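Local coordinates for protein esterase (Xanthomonas oryzae pv. oryzae, PDB 3H2G) that is a cell wall-degrading esterase of an alpha/beta-hydrolase type that acts on rice cell walls and serves the bacterium as a virulence factor, at residues A[273-276]-A[277-280]. Sequence-based numbering, arbitrary orientation.
Sequences QSLT and DMFL
Ser274 OG accepts the backbone N-H of Asp277 at 3.1 Å, the N-cap bond that opens the short surface helix 275-280. With chi1 at 65°, OG lies between the backbone N and the carbonyl carbon of Ser274, turned to the N-H of Asp277. The reciprocal half of a capping box is not direct: a water accepts from Ser274 N and donates to Asp277 OD2, bridging the two residues.

Behind the cap the first turns are held by regular i to i+4 backbone bonds, Met278 N to Ser274 O (3.0 Å), Phe279 N to Leu275 O (2.9 Å) and Leu280 N to Thr276 O (3.0 Å).

A side-chain bond spans four residues. Gln273 NE2 donates to Asp277 OD2 at 3.0 Å, with an N-H...O angle of 158°. The acceptor lies almost in the amide plane, but the donor comes from above the carboxylate, whose plane is turned 62° from the amide. OD2 thus receives both the amide and the water, while OD1 takes a hydrogen bond from Asn281 ND2, so both carboxylate oxygens are engaged near the helix start, where a negative charge would probably suit the helix dipole.

Apolar contacts gather round Met278, the buried member, which also packs on Leu233 of helix 231-246 and on Ala90. Further along, the ring of Phe279 meets Phe230 edge-to-face and its side chain touches Leu233, so this face of the helix lies against helix 231-246 and the residue just before it. Met278 CG passes 3.9 Å from Gln273 CB. Beyond it the chain bends at chi3, bringing CE within 4.1 Å of Leu275 CD2. The same methyl is also set against a backbone carbonyl, with Met278 CE 3.4 Å from Gln273 O.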
loop_
_atom_site.group_PDB
_atom_site.type_symbol
_atom_site.label_atom_id
_atom_site.label_comp_id
_atom_site.label_asym_id
_atom_site.label_seq_id
_atom_site.Cartn_x
_atom_site.Cartn_y
_atom_site.Cartn_z
ATOM N N GLN A 273 12.897 -4.130 -13.341
ATOM C CA GLN A 273 11.702 -3.803 -14.113
ATOM C C GLN A 273 10.492 -3.417 -13.272
ATOM O O GLN A 273 10.304 -3.908 -12.163
ATOM C CB GLN A 273 11.306 -4.985 -14.998
ATOM C CG GLN A 273 12.212 -5.231 -16.190
ATOM C CD GLN A 273 11.832 -6.494 -16.938
ATOM O OE1 GLN A 273 12.214 -7.597 -16.549
ATOM N NE2 GLN A 273 11.057 -6.340 -18.005
ATOM N N SER A 274 9.667 -2.531 -13.818
ATOM C CA SER A 274 8.442 -2.118 -13.144
ATOM C C SER A 274 7.389 -3.141 -13.566
ATOM O O SER A 274 7.569 -3.831 -14.568
ATOM C CB SER A 274 8.013 -0.733 -13.620
ATOM O OG SER A 274 7.658 -0.770 -14.994
ATOM N N LEU A 275 6.299 -3.242 -12.811
ATOM C CA LEU A 275 5.235 -4.180 -13.155
ATOM C C LEU A 275 4.622 -3.797 -14.497
ATOM O O LEU A 275 4.210 -4.663 -15.273
ATOM C CB LEU A 275 4.152 -4.178 -12.077
ATOM C CG LEU A 275 4.521 -4.856 -10.758
ATOM C CD1 LEU A 275 3.407 -4.650 -9.747
ATOM C CD2 LEU A 275 4.765 -6.340 -11.000
ATOM N N THR A 276 4.564 -2.494 -14.760
ATOM C CA THR A 276 4.016 -1.982 -16.011
ATOM C C THR A 276 4.820 -2.532 -17.183
ATOM O O THR A 276 4.256 -3.027 -18.163
ATOM C CB THR A 276 4.081 -0.439 -16.063
ATOM O OG1 THR A 276 3.188 0.114 -15.091
ATOM C CG2 THR A 276 3.696 0.061 -17.443
ATOM N N ASP A 277 6.141 -2.434 -17.072
ATOM C CA ASP A 277 7.042 -2.920 -18.106
ATOM C C ASP A 277 6.875 -4.425 -18.298
ATOM O O ASP A 277 6.775 -4.910 -19.425
ATOM C CB ASP A 277 8.490 -2.581 -17.732
ATOM C CG ASP A 277 9.503 -3.195 -18.680
ATOM O OD1 ASP A 277 9.150 -3.455 -19.848
ATOM O OD2 ASP A 277 10.661 -3.405 -18.260
ATOM N N MET A 278 6.835 -5.161 -17.193
ATOM C CA MET A 278 6.677 -6.606 -17.268
ATOM C C MET A 278 5.379 -7.012 -17.954
ATOM O O MET A 278 5.361 -7.934 -18.769
ATOM C CB MET A 278 6.717 -7.224 -15.870
ATOM C CG MET A 278 8.092 -7.245 -15.237
ATOM S SD MET A 278 8.056 -8.136 -13.674
ATOM C CE MET A 278 8.534 -6.836 -12.529
ATOM N N PHE A 279 4.289 -6.328 -17.621
ATOM C CA PHE A 279 3.005 -6.663 -18.215
ATOM C C PHE A 279 2.894 -6.291 -19.692
ATOM O O PHE A 279 2.332 -7.041 -20.488
ATOM C CB PHE A 279 1.864 -5.994 -17.449
ATOM C CG PHE A 279 0.504 -6.402 -17.933
ATOM C CD1 PHE A 279 0.079 -7.719 -17.802
ATOM C CD2 PHE A 279 -0.333 -5.486 -18.559
ATOM C CE1 PHE A 279 -1.162 -8.121 -18.291
ATOM C CE2 PHE A 279 -1.577 -5.879 -19.054
ATOM C CZ PHE A 279 -1.990 -7.200 -18.918
ATOM N N LEU A 280 3.418 -5.128 -20.059
ATOM C CA LEU A 280 3.344 -4.691 -21.450
ATOM C C LEU A 280 4.252 -5.505 -22.370
ATOM O O LEU A 280 3.915 -5.739 -23.533
ATOM C CB LEU A 280 3.709 -3.205 -21.561
ATOM C CG LEU A 280 3.740 -2.597 -22.972
ATOM C CD1 LEU A 280 2.360 -2.697 -23.604
ATOM C CD2 LEU A 280 4.185 -1.138 -22.902
HETATM O O HOH W 1 11.016 -1.102 -16.136
#